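Local atomic coordinates of quinone reductase (Klebsiella pneumoniae subsp. pneumoniae, PDB entry 4GI5), a protein that binds FAD in a flavodoxin-like fold and probably acts as an NAD(P)H dehydrogenase that reduces quinones. Residues Asn43-His48 and Glu236-Leu241; Met170-Ala175 and Ala232-Arg237. One frame throughout, in Å; residues are numbered along the deposited sequence.

Interaction 1: residues Asn43-His48 and Glu236-Leu241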
loop_
_atom_site.group_PDB
_atom_site.type_symbol
_atom_site.label_atom_id
_atom_site.label_comp_id
_atom_site.label_asym_id
_atom_site.label_seq_id
_atom_site.Cartn_x
_atom_site.Cartn_y
_atom_site.Cartn_z
ATOM N N ASN B 43 7.863 -4.050 22.345
ATOM C CA ASN B 43 8.210 -3.838 23.766
ATOM C C ASN B 43 9.697 -3.784 23.985
ATOM O O ASN B 43 10.150 -2.917 24.749
ATOM C CB ASN B 43 7.517 -4.867 24.636
ATOM C CG ASN B 43 6.012 -4.667 24.675
ATOM O OD1 ASN B 43 5.405 -3.573 24.492
ATOM N ND2 ASN B 43 5.401 -5.741 24.906
ATOM N N PHE B 44 10.461 -4.604 23.272
ATOM C CA PHE B 44 11.890 -4.572 23.262
ATOM C C PHE B 44 12.377 -3.231 22.835
ATOM O O PHE B 44 13.292 -2.643 23.453
ATOM C CB PHE B 44 12.461 -5.708 22.400
ATOM C CG PHE B 44 13.943 -5.744 22.354
ATOM C CD1 PHE B 44 14.640 -6.478 23.353
ATOM C CD2 PHE B 44 14.641 -4.977 21.466
ATOM C CE1 PHE B 44 16.020 -6.469 23.375
ATOM C CE2 PHE B 44 16.045 -4.928 21.460
ATOM C CZ PHE B 44 16.739 -5.704 22.410
ATOM N N ALA B 45 11.848 -2.702 21.699
ATOM C CA ALA B 45 12.365 -1.443 21.189
ATOM C C ALA B 45 12.101 -0.287 22.144
ATOM O O ALA B 45 13.005 0.566 22.371
ATOM C CB ALA B 45 11.700 -1.074 19.842
ATOM N N ILE B 46 10.908 -0.262 22.696
ATOM C CA ILE B 46 10.518 0.845 23.594
ATOM C C ILE B 46 11.481 0.786 24.821
ATOM O O ILE B 46 12.101 1.838 25.180
ATOM C CB ILE B 46 9.122 0.688 24.082
ATOM C CG1 ILE B 46 8.100 1.016 22.964
ATOM C CG2 ILE B 46 8.765 1.699 25.177
ATOM C CD1 ILE B 46 6.730 0.581 23.267
ATOM N N ARG B 47 11.614 -0.397 25.389
ATOM C CA ARG B 47 12.554 -0.499 26.566
ATOM C C ARG B 47 13.967 -0.188 26.231
ATOM O O ARG B 47 14.694 0.480 27.051
ATOM C CB ARG B 47 12.402 -1.824 27.264
ATOM C CG ARG B 47 11.037 -2.005 27.808
ATOM C CD ARG B 47 10.947 -3.291 28.637
ATOM N NE ARG B 47 9.528 -3.668 28.788
ATOM C CZ ARG B 47 8.956 -4.767 28.258
ATOM N NH1 ARG B 47 9.667 -5.634 27.504
ATOM N NH2 ARG B 47 7.652 -4.989 28.459
ATOM N N HIS B 48 14.459 -0.642 25.092
ATOM C CA HIS B 48 15.807 -0.373 24.692
ATOM C C HIS B 48 16.049 1.119 24.577
ATOM O O HIS B 48 17.129 1.662 24.969
ATOM C CB HIS B 48 16.139 -1.113 23.376
ATOM C CG HIS B 48 17.581 -1.184 23.098
ATOM N ND1 HIS B 48 18.238 -0.236 22.375
ATOM C CD2 HIS B 48 18.524 -2.064 23.530
ATOM C CE1 HIS B 48 19.515 -0.550 22.297
ATOM N NE2 HIS B 48 19.712 -1.654 22.986
ATOM N N GLU B 236 20.837 -3.069 17.437
ATOM C CA GLU B 236 21.937 -2.449 16.652
ATOM C C GLU B 236 21.397 -1.300 15.835
ATOM O O GLU B 236 21.981 -0.243 15.797
ATOM C CB GLU B 236 22.701 -3.488 15.788
ATOM C CG GLU B 236 23.492 -3.038 14.547
ATOM C CD GLU B 236 24.508 -1.990 14.730
ATOM O OE1 GLU B 236 25.058 -1.907 15.851
ATOM O OE2 GLU B 236 24.802 -1.263 13.725
ATOM N N ARG B 237 20.200 -1.463 15.210
ATOM C CA ARG B 237 19.609 -0.317 14.546
ATOM C C ARG B 237 19.204 0.824 15.438
ATOM O O ARG B 237 19.387 2.014 15.130
ATOM C CB ARG B 237 18.362 -0.777 13.642
ATOM C CG ARG B 237 18.704 -1.750 12.532
ATOM C CD ARG B 237 19.757 -1.310 11.482
ATOM N NE ARG B 237 19.434 0.013 11.087
ATOM C CZ ARG B 237 18.643 0.310 10.021
ATOM N NH1 ARG B 237 18.148 -0.647 9.328
ATOM N NH2 ARG B 237 18.328 1.531 9.776
ATOM N N LEU B 238 18.630 0.499 16.585
ATOM C CA LEU B 238 18.212 1.515 17.496
ATOM C C LEU B 238 19.425 2.286 18.119
ATOM O O LEU B 238 19.305 3.448 18.454
ATOM C CB LEU B 238 17.374 0.837 18.595
ATOM C CG LEU B 238 16.004 0.291 18.142
ATOM C CD1 LEU B 238 15.354 -0.436 19.284
ATOM C CD2 LEU B 238 15.075 1.369 17.560
ATOM N N ASP B 239 20.519 1.609 18.258
ATOM C CA ASP B 239 21.803 2.205 18.795
ATOM C C ASP B 239 22.407 3.162 17.776
ATOM O O ASP B 239 23.228 3.988 18.148
ATOM C CB ASP B 239 22.810 1.054 19.087
ATOM C CG ASP B 239 22.453 0.246 20.323
ATOM O OD1 ASP B 239 21.628 0.724 21.069
ATOM O OD2 ASP B 239 23.001 -0.859 20.523
ATOM N N THR B 240 22.037 3.082 16.481
ATOM C CA THR B 240 22.725 3.853 15.452
ATOM C C THR B 240 21.760 4.778 14.680
ATOM O O THR B 240 22.106 5.248 13.615
ATOM C CB THR B 240 23.439 2.887 14.467
ATOM O OG1 THR B 240 22.523 1.894 13.948
ATOM C CG2 THR B 240 24.608 2.109 15.113
ATOM N N LEU B 241 20.570 5.042 15.217
ATOM C CA LEU B 241 19.567 5.810 14.521
ATOM C C LEU B 241 20.055 7.144 13.976
ATOM O O LEU B 241 19.578 7.629 12.907
ATOM C CB LEU B 241 18.381 6.083 15.382
ATOM C CG LEU B 241 17.500 4.923 15.628
ATOM C CD1 LEU B 241 16.465 5.256 16.683
ATOM C CD2 LEU B 241 16.786 4.553 14.333
HETATM O O HOH W 1 22.705 -2.545 22.383
#
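A45 and L238 mark the closest approach of two helical segments, with CA atoms 7.5 Å apart; N43-H48 lies within helix 37-51, and E236-L241 carries the last residues of helix 224-239 and the turn that follows. L238 reaches across with one methyl, its CD1 lying 3.7 Å from A45 CA and 3.8 Å from A45 CB, so that a branch of leucine rests against the backbone and the small side chain of alanine together. Both residues are buried. One turn on from A45, H48 points toward helix 224-239: its CG is anti to the backbone N (chi1 -164°), which carries the imidazole across to L238, and H48 ND1 lies 4.0 Å from L238 CB, an approach oblique to the ring. The two helices are neighbours on one side of the parallel five-stranded sheet of a flavodoxin-like fold, and this contact joins the first helix of that fold to the one that follows strand 209-216. Toward the exposed border a water connects H48 with D239, lying in the plane of the imidazole at its edge, 3.2 Å from H48 NE2, and donating to D239 OD2 at 2.5 Å, a short distance to be read with caution. T240 turns its hydroxyl back, OG1 donating to E236 O at 2.9 Å with a C=O...donor angle of 140°. F44 packs on L234 and A235 one turn earlier in helix 224-239.

Interaction 2: residues Met170-Ala175 and Ala232-Arg237. With FAD (flavin-adenine dinucleotide), chain H.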
loop_
_atom_site.group_PDB
_atom_site.type_symbol
_atom_site.label_atom_id
_atom_site.label_comp_id
_atom_site.label_asym_id
_atom_site.label_seq_id
_atom_site.Cartn_x
_atom_site.Cartn_y
_atom_site.Cartn_z
HETATM N N MSE B 170 12.192 5.426 9.835
HETATM C CA MSE B 170 12.674 4.074 9.507
HETATM C C MSE B 170 11.449 3.128 9.613
HETATM O O MSE B 170 10.578 3.345 10.470
HETATM C CB MSE B 170 13.626 3.610 10.620
HETATM C CG MSE B 170 14.187 2.299 10.245
HETATM SE SE MSE B 170 15.533 1.770 11.687
HETATM C CE MSE B 170 14.420 1.252 13.208
ATOM N N LEU B 171 11.406 2.117 8.784
ATOM C CA LEU B 171 10.433 1.063 8.917
ATOM C C LEU B 171 11.054 -0.136 9.652
ATOM O O LEU B 171 12.207 -0.502 9.410
ATOM C CB LEU B 171 10.091 0.582 7.523
ATOM C CG LEU B 171 9.533 1.596 6.455
ATOM C CD1 LEU B 171 9.131 0.955 5.158
ATOM C CD2 LEU B 171 8.398 2.377 7.024
ATOM N N ILE B 172 10.218 -0.838 10.415
ATOM C CA ILE B 172 10.534 -2.131 10.942
ATOM C C ILE B 172 9.451 -3.065 10.508
ATOM O O ILE B 172 8.317 -2.903 10.843
ATOM C CB ILE B 172 10.601 -2.119 12.485
ATOM C CG1 ILE B 172 11.659 -1.183 13.015
ATOM C CG2 ILE B 172 10.866 -3.540 12.964
ATOM C CD1 ILE B 172 11.551 -1.013 14.554
ATOM N N VAL B 173 9.763 -3.973 9.630
ATOM C CA VAL B 173 8.832 -4.846 8.946
ATOM C C VAL B 173 9.164 -6.305 9.157
ATOM O O VAL B 173 10.273 -6.767 9.005
ATOM C CB VAL B 173 8.917 -4.591 7.428
ATOM C CG1 VAL B 173 7.899 -5.453 6.661
ATOM C CG2 VAL B 173 8.720 -3.090 7.193
ATOM N N THR B 174 8.147 -7.096 9.466
ATOM C CA THR B 174 8.264 -8.525 9.509
ATOM C C THR B 174 7.516 -9.160 8.351
ATOM O O THR B 174 6.379 -8.765 8.095
ATOM C CB THR B 174 7.661 -9.131 10.841
ATOM O OG1 THR B 174 6.348 -8.614 11.034
ATOM C CG2 THR B 174 8.484 -8.730 12.115
ATOM N N ALA B 175 8.122 -10.124 7.694
ATOM C CA ALA B 175 7.562 -10.759 6.514
ATOM C C ALA B 175 7.576 -12.263 6.661
ATOM O O ALA B 175 8.541 -12.861 7.217
ATOM C CB ALA B 175 8.351 -10.320 5.275
ATOM N N ALA B 232 18.855 -8.802 18.426
ATOM C CA ALA B 232 20.222 -8.230 18.307
ATOM C C ALA B 232 20.309 -7.219 17.165
ATOM O O ALA B 232 20.898 -6.154 17.274
ATOM C CB ALA B 232 21.198 -9.354 18.095
ATOM N N ALA B 233 19.666 -7.590 16.051
ATOM C CA ALA B 233 19.607 -6.693 14.857
ATOM C C ALA B 233 18.844 -5.401 15.151
ATOM O O ALA B 233 19.304 -4.329 14.809
ATOM C CB ALA B 233 19.004 -7.477 13.654
ATOM N N LEU B 234 17.711 -5.532 15.855
ATOM C CA LEU B 234 16.926 -4.426 16.255
ATOM C C LEU B 234 17.730 -3.470 17.184
ATOM O O LEU B 234 17.765 -2.287 17.017
ATOM C CB LEU B 234 15.627 -4.932 16.847
ATOM C CG LEU B 234 14.696 -3.911 17.458
ATOM C CD1 LEU B 234 14.288 -2.845 16.490
ATOM C CD2 LEU B 234 13.402 -4.589 17.945
ATOM N N ALA B 235 18.391 -4.042 18.164
ATOM C CA ALA B 235 19.086 -3.195 19.102
ATOM C C ALA B 235 20.182 -2.429 18.365
ATOM O O ALA B 235 20.403 -1.234 18.668
ATOM C CB ALA B 235 19.650 -4.117 20.275
ATOM N N GLU B 236 20.837 -3.069 17.437
ATOM C CA GLU B 236 21.937 -2.449 16.652
ATOM C C GLU B 236 21.397 -1.300 15.835
ATOM O O GLU B 236 21.981 -0.243 15.797
ATOM C CB GLU B 236 22.701 -3.488 15.788
ATOM C CG GLU B 236 23.492 -3.038 14.547
ATOM C CD GLU B 236 24.508 -1.990 14.730
ATOM O OE1 GLU B 236 25.058 -1.907 15.851
ATOM O OE2 GLU B 236 24.802 -1.263 13.725
ATOM N N ARG B 237 20.200 -1.463 15.210
ATOM C CA ARG B 237 19.609 -0.317 14.546
ATOM C C ARG B 237 19.204 0.824 15.438
ATOM O O ARG B 237 19.387 2.014 15.130
ATOM C CB ARG B 237 18.362 -0.777 13.642
ATOM C CG ARG B 237 18.704 -1.750 12.532
ATOM C CD ARG B 237 19.757 -1.310 11.482
ATOM N NE ARG B 237 19.434 0.013 11.087
ATOM C CZ ARG B 237 18.643 0.310 10.021
ATOM N NH1 ARG B 237 18.148 -0.647 9.328
ATOM N NH2 ARG B 237 18.328 1.531 9.776
HETATM P PA FAD H . 2.928 -13.965 15.098
HETATM O O1A FAD H . 2.414 -13.279 16.296
HETATM O O2A FAD H . 2.146 -14.833 14.229
HETATM O O5B FAD H . 4.221 -14.878 15.513
HETATM C C5B FAD H . 5.151 -15.488 14.594
HETATM C C4B FAD H . 5.990 -16.467 15.347
HETATM O O4B FAD H . 6.882 -15.743 16.164
HETATM C C3B FAD H . 5.184 -17.449 16.162
HETATM O O3B FAD H . 5.734 -18.723 15.861
HETATM C C2B FAD H . 5.561 -16.996 17.543
HETATM O O2B FAD H . 5.425 -18.031 18.551
HETATM C C1B FAD H . 6.949 -16.453 17.472
HETATM N N9A FAD H . 7.211 -15.522 18.604
HETATM C C8A FAD H . 6.379 -14.525 19.226
HETATM N N7A FAD H . 6.979 -13.931 20.232
HETATM C C5A FAD H . 8.130 -14.658 20.308
HETATM C C6A FAD H . 9.261 -14.702 21.236
HETATM N N6A FAD H . 9.197 -13.780 22.139
HETATM N N1A FAD H . 10.323 -15.562 21.055
HETATM C C2A FAD H . 10.317 -16.405 20.028
HETATM N N3A FAD H . 9.250 -16.443 19.141
HETATM C C4A FAD H . 8.292 -15.602 19.302
HETATM N N1 FAD H . 4.218 -12.172 4.281
HETATM C C2 FAD H . 4.934 -11.716 3.232
HETATM O O2 FAD H . 6.196 -12.012 3.085
HETATM N N3 FAD H . 4.359 -10.916 2.263
HETATM C C4 FAD H . 3.038 -10.656 2.249
HETATM O O4 FAD H . 2.545 -9.871 1.428
HETATM C C4X FAD H . 2.256 -11.164 3.343
HETATM N N5 FAD H . 0.924 -10.869 3.418
HETATM C C5X FAD H . 0.180 -11.271 4.560
HETATM C C6 FAD H . -1.076 -10.915 4.689
HETATM C C7 FAD H . -1.799 -11.194 5.846
HETATM C C7M FAD H . -3.215 -10.768 5.980
HETATM C C8 FAD H . -1.193 -11.966 6.866
HETATM C C8M FAD H . -1.990 -12.337 8.088
HETATM C C9 FAD H . 0.100 -12.369 6.747
HETATM C C9A FAD H . 0.842 -12.003 5.587
HETATM N N10 FAD H . 2.191 -12.265 5.482
HETATM C C10 FAD H . 2.934 -11.852 4.384
HETATM C "C1'" FAD H . 2.935 -12.951 6.548
HETATM C "C2'" FAD H . 3.194 -11.883 7.613
HETATM O "O2'" FAD H . 4.106 -10.841 7.255
HETATM C "C3'" FAD H . 3.722 -12.538 8.931
HETATM O "O3'" FAD H . 2.612 -13.367 9.360
HETATM C "C4'" FAD H . 4.022 -11.537 10.054
HETATM O "O4'" FAD H . 5.176 -10.831 9.729
HETATM C "C5'" FAD H . 4.344 -12.298 11.368
HETATM O "O5'" FAD H . 4.443 -11.366 12.395
HETATM P P FAD H . 3.336 -11.471 13.606
HETATM O O1P FAD H . 3.697 -10.435 14.598
HETATM O O2P FAD H . 1.951 -11.474 13.137
HETATM O O3P FAD H . 3.765 -12.937 14.132
#
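The FAD pocket and the packing of helix 224-239 on the central parallel sheet meet along M170-A175: T174 and A175, toward the C-terminal side of the segment, touch the cofactor, while M170 and I172 face the helix. The deposited M170 is selenomethionine. Its chain is extended through chi1 (-176°) and chi2, which carries SE over one face of the R237 guanidinium, 3.4 Å from R237 NH2 and offset toward the rim of the group; the bend at chi3 turns only the terminal methyl CE. R237 comes to this place by a chain folded at chi2 and chi3, and its NH2 is hydrogen-bonded to the backbone O of P212 in strand 209-216. Two residues along the strand, I172 points toward the helix and its CD1 meets L234 CD1 at 3.8 Å, the side chains crossing at about a right angle. L234 also packs on L214 of strand 209-216. At the pocket, T174 OG1 and the ribityl O4' of FAD are hydrogen-bonded at 2.8 Å, and O4' also gives a weak bond to T174 O at 2.9 Å; N38 ND2 is a further partner of OG1. A175 CB lies 3.5 Å from O2 of the flavin. Thus the ribityl hydroxyl pairs with the T174 side chain and more weakly with its carbonyl, whereas the strand packs on the helix through methyls and through the selenium, here in place of methionine's sulfur, over a guanidinium whose cationic charge the P212 carbonyl probably helps to accommodate.

Followed from the N terminus, of the elements in contact helix 37-51 comes first, then strand 168-174; both contacts end on helix 224-239 and, for interaction 1, the residues just after it. Interaction 1 closes the longer loop, with 187 residues between its segments; interaction 2 closes a shorter one of 56 that nests inside it, although the two share E236 and R237 at their ends. Their centres are 8 Å apart and they touch directly, H48 packing on A235 and L241 on M170. Helix 224-239 is therefore tied to the neighbouring helix by interaction 1 and to a strand of the parallel sheet by interaction 2, the latter strand continuing to the FAD.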